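Local coordinates for sensor protein (PDB 3MYF) that probably relays phosphoryl groups as the histidine-containing phosphotransfer (Hpt) domain of a hybrid sensor histidine kinase, at residues A[33-37]-A[102-106]; A[47-53]-A[82-88]; A[56-60]-A[75-79]. All coordinates share one frame; numbering follows the deposited sequence.

Interaction 1. Residues A[33-37]-A[102-106]; sequences LPETV and LTKVE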
loop_
_atom_site.group_PDB
_atom_site.type_symbol
_atom_site.label_atom_id
_atom_site.label_comp_id
_atom_site.label_asym_id
_atom_site.label_seq_id
_atom_site.Cartn_x
_atom_site.Cartn_y
_atom_site.Cartn_z
ATOM N N LEU A 33 3.285 -0.232 -6.646
ATOM C CA LEU A 33 3.202 -0.631 -8.059
ATOM C C LEU A 33 4.517 -1.146 -8.694
ATOM O O LEU A 33 4.470 -2.102 -9.463
ATOM C CB LEU A 33 2.555 0.466 -8.915
ATOM C CG LEU A 33 1.028 0.483 -8.943
ATOM C CD1 LEU A 33 0.532 1.699 -9.731
ATOM C CD2 LEU A 33 0.506 -0.804 -9.573
ATOM N N PRO A 34 5.684 -0.530 -8.388
ATOM C CA PRO A 34 6.857 -1.088 -9.069
ATOM C C PRO A 34 7.119 -2.571 -8.724
ATOM O O PRO A 34 7.429 -3.352 -9.640
ATOM C CB PRO A 34 7.992 -0.159 -8.628
ATOM C CG PRO A 34 7.276 1.156 -8.398
ATOM C CD PRO A 34 6.025 0.734 -7.701
ATOM N N GLU A 35 6.938 -2.940 -7.447
ATOM C CA GLU A 35 7.071 -4.337 -7.006
ATOM C C GLU A 35 6.002 -5.254 -7.612
ATOM O O GLU A 35 6.290 -6.403 -7.970
ATOM C CB GLU A 35 7.056 -4.424 -5.470
ATOM C CG GLU A 35 6.962 -5.832 -4.889
ATOM C CD GLU A 35 8.272 -6.597 -4.945
ATOM O OE1 GLU A 35 9.189 -6.170 -5.682
ATOM O OE2 GLU A 35 8.380 -7.632 -4.249
ATOM N N THR A 36 4.770 -4.762 -7.714
ATOM C CA THR A 36 3.687 -5.513 -8.344
ATOM C C THR A 36 3.992 -5.812 -9.809
ATOM O O THR A 36 3.817 -6.965 -10.265
ATOM C CB THR A 36 2.350 -4.765 -8.217
ATOM O OG1 THR A 36 1.965 -4.729 -6.836
ATOM C CG2 THR A 36 1.246 -5.470 -9.029
ATOM N N VAL A 37 4.443 -4.790 -10.537
ATOM C CA VAL A 37 4.812 -4.946 -11.953
ATOM C C VAL A 37 5.923 -6.016 -12.125
ATOM O O VAL A 37 5.798 -6.899 -12.981
ATOM C CB VAL A 37 5.248 -3.582 -12.580
ATOM C CG1 VAL A 37 5.966 -3.770 -13.921
ATOM C CG2 VAL A 37 4.040 -2.634 -12.746
ATOM N N LEU A 102 -0.636 -0.644 -16.207
ATOM C CA LEU A 102 0.028 -0.217 -14.964
ATOM C C LEU A 102 1.082 0.864 -15.176
ATOM O O LEU A 102 1.248 1.750 -14.329
ATOM C CB LEU A 102 0.603 -1.401 -14.201
ATOM C CG LEU A 102 -0.510 -2.325 -13.721
ATOM C CD1 LEU A 102 0.098 -3.513 -12.951
ATOM C CD2 LEU A 102 -1.535 -1.567 -12.871
ATOM N N THR A 103 1.769 0.808 -16.315
ATOM C CA THR A 103 2.651 1.892 -16.712
ATOM C C THR A 103 1.886 3.223 -16.839
ATOM O O THR A 103 2.355 4.254 -16.353
ATOM C CB THR A 103 3.417 1.554 -18.013
ATOM O OG1 THR A 103 4.301 0.458 -17.763
ATOM C CG2 THR A 103 4.259 2.748 -18.475
ATOM N N LYS A 104 0.716 3.199 -17.478
ATOM C CA LYS A 104 -0.120 4.410 -17.596
ATOM C C LYS A 104 -0.674 4.873 -16.244
ATOM O O LYS A 104 -0.847 6.076 -16.008
ATOM C CB LYS A 104 -1.286 4.186 -18.562
ATOM C CG LYS A 104 -0.878 3.891 -20.003
ATOM C CD LYS A 104 -2.053 3.297 -20.770
ATOM C CE LYS A 104 -1.671 3.006 -22.200
ATOM N NZ LYS A 104 -2.711 2.189 -22.871
ATOM N N VAL A 105 -0.990 3.919 -15.380
ATOM C CA VAL A 105 -1.502 4.218 -14.027
ATOM C C VAL A 105 -0.417 4.880 -13.172
ATOM O O VAL A 105 -0.699 5.854 -12.456
ATOM C CB VAL A 105 -2.083 2.943 -13.319
ATOM C CG1 VAL A 105 -2.312 3.181 -11.808
ATOM C CG2 VAL A 105 -3.410 2.523 -13.973
ATOM N N GLU A 106 0.812 4.367 -13.257
ATOM C CA GLU A 106 1.957 4.953 -12.533
ATOM C C GLU A 106 2.143 6.410 -12.938
ATOM O O GLU A 106 2.374 7.283 -12.088
ATOM C CB GLU A 106 3.248 4.172 -12.791
ATOM C CG GLU A 106 3.335 2.831 -12.057
ATOM C CD GLU A 106 4.527 1.979 -12.482
ATOM O OE1 GLU A 106 5.092 2.241 -13.566
ATOM O OE2 GLU A 106 4.888 1.025 -11.738
#

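Interaction 2. Residues A[47-53]-A[82-88]; sequences NDQATML and LKRQTPV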
loop_
_atom_site.group_PDB
_atom_site.type_symbol
_atom_site.label_atom_id
_atom_site.label_comp_id
_atom_site.label_asym_id
_atom_site.label_seq_id
_atom_site.Cartn_x
_atom_site.Cartn_y
_atom_site.Cartn_z
ATOM N N ASN A 47 5.870 -18.847 -15.720
ATOM C CA ASN A 47 4.616 -19.605 -15.702
ATOM C C ASN A 47 4.282 -20.052 -14.278
ATOM O O ASN A 47 4.021 -21.228 -14.008
ATOM C CB ASN A 47 4.673 -20.769 -16.707
ATOM C CG ASN A 47 4.522 -20.295 -18.144
ATOM O OD1 ASN A 47 3.512 -19.691 -18.495
ATOM N ND2 ASN A 47 5.525 -20.569 -18.982
ATOM N N ASP A 48 4.325 -19.080 -13.373
ATOM C CA ASP A 48 4.218 -19.293 -11.933
ATOM C C ASP A 48 2.797 -18.971 -11.489
ATOM O O ASP A 48 2.477 -17.822 -11.151
ATOM C CB ASP A 48 5.248 -18.395 -11.215
ATOM C CG ASP A 48 5.238 -18.558 -9.690
ATOM O OD1 ASP A 48 4.300 -19.191 -9.152
ATOM O OD2 ASP A 48 6.168 -18.033 -9.026
ATOM N N GLN A 49 1.939 -19.997 -11.501
ATOM C CA GLN A 49 0.501 -19.826 -11.246
ATOM C C GLN A 49 0.204 -19.185 -9.870
ATOM O O GLN A 49 -0.540 -18.210 -9.793
ATOM C CB GLN A 49 -0.231 -21.180 -11.408
ATOM C CG GLN A 49 -1.765 -21.096 -11.478
ATOM C CD GLN A 49 -2.290 -20.845 -12.879
ATOM O OE1 GLN A 49 -1.528 -20.820 -13.840
ATOM N NE2 GLN A 49 -3.608 -20.685 -13.004
ATOM N N ALA A 50 0.785 -19.713 -8.795
ATOM C CA ALA A 50 0.470 -19.226 -7.432
ATOM C C ALA A 50 0.873 -17.760 -7.181
ATOM O O ALA A 50 0.126 -16.996 -6.580
ATOM C CB ALA A 50 1.134 -20.116 -6.370
ATOM N N THR A 51 2.087 -17.407 -7.590
ATOM C CA THR A 51 2.583 -16.033 -7.433
ATOM C C THR A 51 1.722 -15.041 -8.226
ATOM O O THR A 51 1.403 -13.929 -7.739
ATOM C CB THR A 51 4.021 -15.915 -7.908
ATOM O OG1 THR A 51 4.857 -16.753 -7.093
ATOM C CG2 THR A 51 4.494 -14.470 -7.810
HETATM N N MSE A 52 1.369 -15.425 -9.453
HETATM C CA MSE A 52 0.503 -14.593 -10.288
HETATM C C MSE A 52 -0.835 -14.328 -9.596
HETATM O O MSE A 52 -1.272 -13.182 -9.507
HETATM C CB MSE A 52 0.286 -15.206 -11.678
HETATM C CG MSE A 52 -0.493 -14.307 -12.623
HETATM SE SE MSE A 52 0.439 -12.636 -13.039
HETATM C CE MSE A 52 1.672 -13.313 -14.432
ATOM N N LEU A 53 -1.473 -15.381 -9.101
ATOM C CA LEU A 53 -2.750 -15.247 -8.388
ATOM C C LEU A 53 -2.657 -14.330 -7.172
ATOM O O LEU A 53 -3.442 -13.378 -7.054
ATOM C CB LEU A 53 -3.305 -16.610 -7.968
ATOM C CG LEU A 53 -4.616 -16.671 -7.148
ATOM C CD1 LEU A 53 -5.760 -15.787 -7.701
ATOM C CD2 LEU A 53 -5.107 -18.117 -7.070
ATOM N N LEU A 82 -7.715 -17.310 -13.240
ATOM C CA LEU A 82 -6.724 -18.063 -12.451
ATOM C C LEU A 82 -7.398 -18.938 -11.403
ATOM O O LEU A 82 -6.940 -20.048 -11.126
ATOM C CB LEU A 82 -5.716 -17.126 -11.783
ATOM C CG LEU A 82 -4.707 -16.451 -12.712
ATOM C CD1 LEU A 82 -3.980 -15.334 -11.948
ATOM C CD2 LEU A 82 -3.717 -17.486 -13.287
ATOM N N LYS A 83 -8.490 -18.433 -10.823
ATOM C CA LYS A 83 -9.224 -19.180 -9.803
ATOM C C LYS A 83 -9.918 -20.394 -10.421
ATOM O O LYS A 83 -10.199 -21.358 -9.711
ATOM C CB LYS A 83 -10.240 -18.300 -9.056
ATOM C CG LYS A 83 -9.612 -17.280 -8.093
ATOM C CD LYS A 83 -10.591 -16.758 -7.018
ATOM C CE LYS A 83 -11.775 -15.979 -7.609
ATOM N NZ LYS A 83 -12.478 -15.131 -6.592
ATOM N N ARG A 84 -10.171 -20.337 -11.736
ATOM C CA ARG A 84 -10.683 -21.486 -12.510
ATOM C C ARG A 84 -9.563 -22.392 -13.047
ATOM O O ARG A 84 -9.827 -23.364 -13.754
ATOM C CB ARG A 84 -11.549 -21.005 -13.691
ATOM C CG ARG A 84 -12.711 -20.101 -13.302
ATOM C CD ARG A 84 -13.677 -19.833 -14.475
ATOM N NE ARG A 84 -13.070 -19.124 -15.613
ATOM C CZ ARG A 84 -13.082 -17.800 -15.788
ATOM N NH1 ARG A 84 -12.514 -17.270 -16.866
ATOM N NH2 ARG A 84 -13.652 -17.002 -14.895
ATOM N N GLN A 85 -8.320 -22.059 -12.718
ATOM C CA GLN A 85 -7.145 -22.825 -13.151
ATOM C C GLN A 85 -6.833 -22.742 -14.638
ATOM O O GLN A 85 -6.241 -23.667 -15.215
ATOM C CB GLN A 85 -7.185 -24.287 -12.669
ATOM C CG GLN A 85 -6.976 -24.452 -11.166
ATOM C CD GLN A 85 -5.610 -23.949 -10.665
ATOM O OE1 GLN A 85 -5.368 -23.897 -9.457
ATOM N NE2 GLN A 85 -4.722 -23.581 -11.587
ATOM N N THR A 86 -7.186 -21.624 -15.269
ATOM C CA THR A 86 -6.607 -21.389 -16.584
ATOM C C THR A 86 -5.153 -21.035 -16.362
ATOM O O THR A 86 -4.841 -20.201 -15.499
ATOM C CB THR A 86 -7.412 -20.450 -17.558
ATOM O OG1 THR A 86 -6.570 -19.417 -18.072
ATOM C CG2 THR A 86 -8.646 -19.877 -16.936
ATOM N N PRO A 87 -4.250 -21.704 -17.103
ATOM C CA PRO A 87 -2.833 -21.472 -16.894
ATOM C C PRO A 87 -2.455 -20.055 -17.313
ATOM O O PRO A 87 -3.111 -19.482 -18.193
ATOM C CB PRO A 87 -2.169 -22.518 -17.805
ATOM C CG PRO A 87 -3.144 -22.742 -18.898
ATOM C CD PRO A 87 -4.508 -22.608 -18.240
ATOM N N VAL A 88 -1.415 -19.511 -16.678
ATOM C CA VAL A 88 -0.913 -18.152 -16.925
ATOM C C VAL A 88 -0.688 -17.900 -18.412
ATOM O O VAL A 88 -1.030 -16.824 -18.925
ATOM C CB VAL A 88 0.384 -17.906 -16.108
ATOM C CG1 VAL A 88 1.187 -16.648 -16.583
ATOM C CG2 VAL A 88 0.049 -17.809 -14.639
#

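Interaction 3. Residues A[56-60]-A[75-79]; sequences IHKLH and CQEIE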
loop_
_atom_site.group_PDB
_atom_site.type_symbol
_atom_site.label_atom_id
_atom_site.label_comp_id
_atom_site.label_asym_id
_atom_site.label_seq_id
_atom_site.Cartn_x
_atom_site.Cartn_y
_atom_site.Cartn_z
ATOM N N ILE A 56 -2.057 -10.627 -8.261
ATOM C CA ILE A 56 -3.226 -10.063 -8.942
ATOM C C ILE A 56 -4.351 -9.805 -7.937
ATOM O O ILE A 56 -5.043 -8.794 -8.016
ATOM C CB ILE A 56 -3.737 -10.964 -10.110
ATOM C CG1 ILE A 56 -2.691 -11.087 -11.227
ATOM C CG2 ILE A 56 -5.087 -10.466 -10.648
ATOM C CD1 ILE A 56 -2.374 -9.791 -11.951
ATOM N N HIS A 57 -4.529 -10.731 -7.009
ATOM C CA HIS A 57 -5.543 -10.593 -5.974
ATOM C C HIS A 57 -5.379 -9.318 -5.135
ATOM O O HIS A 57 -6.355 -8.623 -4.877
ATOM C CB HIS A 57 -5.559 -11.823 -5.070
ATOM C CG HIS A 57 -6.508 -11.707 -3.918
ATOM N ND1 HIS A 57 -6.082 -11.533 -2.618
ATOM C CD2 HIS A 57 -7.862 -11.704 -3.872
ATOM C CE1 HIS A 57 -7.132 -11.450 -1.820
ATOM N NE2 HIS A 57 -8.224 -11.563 -2.554
ATOM N N LYS A 58 -4.150 -9.016 -4.726
ATOM C CA LYS A 58 -3.902 -7.851 -3.878
ATOM C C LYS A 58 -4.092 -6.578 -4.681
ATOM O O LYS A 58 -4.644 -5.612 -4.172
ATOM C CB LYS A 58 -2.495 -7.885 -3.278
ATOM C CG LYS A 58 -2.293 -8.997 -2.277
ATOM C CD LYS A 58 -0.828 -9.229 -2.002
ATOM C CE LYS A 58 -0.689 -10.330 -0.991
ATOM N NZ LYS A 58 0.680 -10.438 -0.458
ATOM N N LEU A 59 -3.644 -6.596 -5.935
ATOM C CA LEU A 59 -3.852 -5.472 -6.852
ATOM C C LEU A 59 -5.330 -5.228 -7.106
ATOM O O LEU A 59 -5.780 -4.068 -7.156
ATOM C CB LEU A 59 -3.129 -5.699 -8.177
ATOM C CG LEU A 59 -3.156 -4.570 -9.202
ATOM C CD1 LEU A 59 -2.712 -3.234 -8.584
ATOM C CD2 LEU A 59 -2.313 -4.920 -10.413
ATOM N N HIS A 60 -6.075 -6.320 -7.282
ATOM C CA HIS A 60 -7.533 -6.246 -7.488
ATOM C C HIS A 60 -8.185 -5.503 -6.320
ATOM O O HIS A 60 -9.011 -4.600 -6.532
ATOM C CB HIS A 60 -8.130 -7.658 -7.621
ATOM C CG HIS A 60 -9.550 -7.686 -8.119
ATOM N ND1 HIS A 60 -10.305 -8.840 -8.150
ATOM C CD2 HIS A 60 -10.350 -6.703 -8.596
ATOM C CE1 HIS A 60 -11.506 -8.569 -8.635
ATOM N NE2 HIS A 60 -11.558 -7.279 -8.917
ATOM N N CYS A 75 -7.876 -6.949 -13.721
ATOM C CA CYS A 75 -7.617 -7.773 -12.523
ATOM C C CYS A 75 -8.767 -8.741 -12.258
ATOM O O CYS A 75 -8.530 -9.887 -11.902
ATOM C CB CYS A 75 -7.327 -6.927 -11.280
ATOM S SG CYS A 75 -5.711 -6.146 -11.304
ATOM N N GLN A 76 -10.003 -8.284 -12.462
ATOM C CA GLN A 76 -11.166 -9.153 -12.285
ATOM C C GLN A 76 -11.130 -10.359 -13.254
ATOM O O GLN A 76 -11.306 -11.491 -12.809
ATOM C CB GLN A 76 -12.477 -8.371 -12.433
ATOM C CG GLN A 76 -13.724 -9.091 -11.913
ATOM C CD GLN A 76 -14.255 -10.175 -12.848
ATOM O OE1 GLN A 76 -14.156 -10.074 -14.084
ATOM N NE2 GLN A 76 -14.839 -11.221 -12.257
ATOM N N GLU A 77 -10.916 -10.101 -14.549
ATOM C CA GLU A 77 -10.875 -11.169 -15.575
ATOM C C GLU A 77 -9.745 -12.161 -15.274
ATOM O O GLU A 77 -9.939 -13.390 -15.327
ATOM C CB GLU A 77 -10.616 -10.577 -16.962
ATOM C CG GLU A 77 -11.673 -9.649 -17.550
ATOM C CD GLU A 77 -11.124 -8.870 -18.742
ATOM O OE1 GLU A 77 -11.890 -8.098 -19.347
ATOM O OE2 GLU A 77 -9.910 -9.017 -19.066
ATOM N N ILE A 78 -8.573 -11.615 -14.951
ATOM C CA ILE A 78 -7.379 -12.425 -14.706
ATOM C C ILE A 78 -7.556 -13.256 -13.433
ATOM O O ILE A 78 -7.390 -14.485 -13.470
ATOM C CB ILE A 78 -6.071 -11.572 -14.666
ATOM C CG1 ILE A 78 -5.789 -10.962 -16.052
ATOM C CG2 ILE A 78 -4.881 -12.440 -14.242
ATOM C CD1 ILE A 78 -4.785 -9.793 -16.076
ATOM N N GLU A 79 -7.910 -12.600 -12.324
ATOM C CA GLU A 79 -8.154 -13.312 -11.067
ATOM C C GLU A 79 -9.196 -14.413 -11.200
ATOM O O GLU A 79 -8.928 -15.535 -10.787
ATOM C CB GLU A 79 -8.536 -12.373 -9.912
ATOM C CG GLU A 79 -8.709 -13.103 -8.577
ATOM C CD GLU A 79 -8.747 -12.197 -7.367
ATOM O OE1 GLU A 79 -8.712 -10.954 -7.520
ATOM O OE2 GLU A 79 -8.787 -12.741 -6.245
#

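Interaction 1. Residues A[33-37]-A[102-106]
L33 reaches across to L102, V105 and E106. L33, V37, L102 and E106 carry most of the contact. It joins two antiparallel helices of the Hpt four-helix bundle, 19-46 and 92-116. Their local axes run at 172° to each other and are 10.9 Å apart at closest approach. Side chains rather than backbones therefore fill the interface. The two methyl groups of L33 have different partners. CD2 of L33 meets CD2 of L102 at 4.0 Å, and the two side chains run obliquely to each other. CD1 of L33 packs against CG1 of V105 at 3.8 Å, where the side chains cross at about a right angle. The same CD1 also touches CG of E106. One turn along helix 19-46, V37 lies beside L102, the two side chains sliding past each other in opposite directions. V37 holds CG1 anti to the backbone N (chi1 166°), which puts CG2 anti to the carbonyl carbon. CG2 is the branch that meets CB of L102, at 3.9 Å.

L102 and V105 also touch T71 of helix 69-83, and L102 packs on L59 of helix 49-63. The leucine side of the contact is thus continuous with the bundle core. E106 lies nearer the surface. Its chain is extended beyond CG and runs across the base of L33, laying an apolar stem over the leucine. The carboxylate reaches the opposing helix but meets mostly carbon there. OE2 of E106 is 3.7 Å from CB of L33, 3.9 Å from CG2 of V37 and 4.1 Å from CG of P34.

Interaction 2. Residues A[47-53]-A[82-88]
The side-chain amide of Q49 uses both ends to bond the backbone of T86 and V88. NE2 of Q49 donates to O of T86 at 2.8 Å. This bond is almost straight (176°) and lies in the amide plane, but above the carbonyl plane of T86. OE1 of Q49 accepts from N of V88 at 3.1 Å, weak and bent (134°). The straight bond, helped by the weak one, should set the amide's rotation. NE2 of Q85, 3.4 Å from NE2 of Q49, is a second donor and forms no bond with it.

The contact ties the start of helix 49-63 to the end of helix 69-83, at one end of the Hpt bundle. D48 N-caps the first helix: its OD1 accepts from N of T51 at 3.2 Å, its OD2 from OG1 of T51. The second helix ends in a Schellman motif at Q85.

CD2 of L82 lies against the amide, 3.2 Å from NE2 of Q49. The rest is mostly apolar. CD1 of L82 packs on CG of selenomethionine M52 at 3.7 Å, nearly at right angles. CG2 of V88 touches CB of M52 at 3.9 Å. M52 and V88 also touch L44 and I95.

Interaction 3. Residues A[56-60]-A[75-79]
H60 and E79 meet because each holds its CG anti to its own backbone N (chi1 -168° and -177°), and the glutamate chain is extended beyond that point. The two side chains cross near a right angle. ND1 of H60 donates to OE1 of E79 at 2.7 Å (N-H...O angle 152°). The oxygen lies close to the imidazole plane, but the N-H comes from above the carboxylate plane. One face of the ring rests over the backbone of C75 and Q76, with CE1 of H60 3.7 Å from CA of Q76.

Deeper in, CG of L59 touches SG of C75 at 3.7 Å, and CG1 of I56 meets CG2 of I78 at 4.0 Å. This is the antiparallel pairing of helices 49-63 and 69-83 in the Hpt bundle. H57 and L59 fit the His-x-Leu start of the Hpt signature, with H60 where lysine is usual, so H57 is probably the histidine that accepts the phosphoryl group. K58 forms a salt bridge with D31 of the second subunit.

The bond from ND1, with the backbone under one face, should fix the ring rotation of H60, one turn after H57. It also satisfies one oxygen of the buried E79 carboxylate.

All three contacts belong to one four-helix bundle. Interactions 2 and 3 join the same two helices, 49-63 and 69-83, at different levels, and touch where L53 packs on E79. Interaction 1 joins the other two, 19-46 and 92-116. It meets interaction 3 in the core, where L59 packs against L33, T36 and L102. Interactions 1 and 2 do not touch; their centres are 20 Å apart. Interaction 3 is buried, combining apolar packing with a histidine-carboxylate bond. Interaction 1 is partly buried and relies on apolar packing, with the E106 side chain lying along its more exposed side. Interaction 2, at the bundle end, is partly buried and uses a side-chain amide to hold backbone groups of a turn.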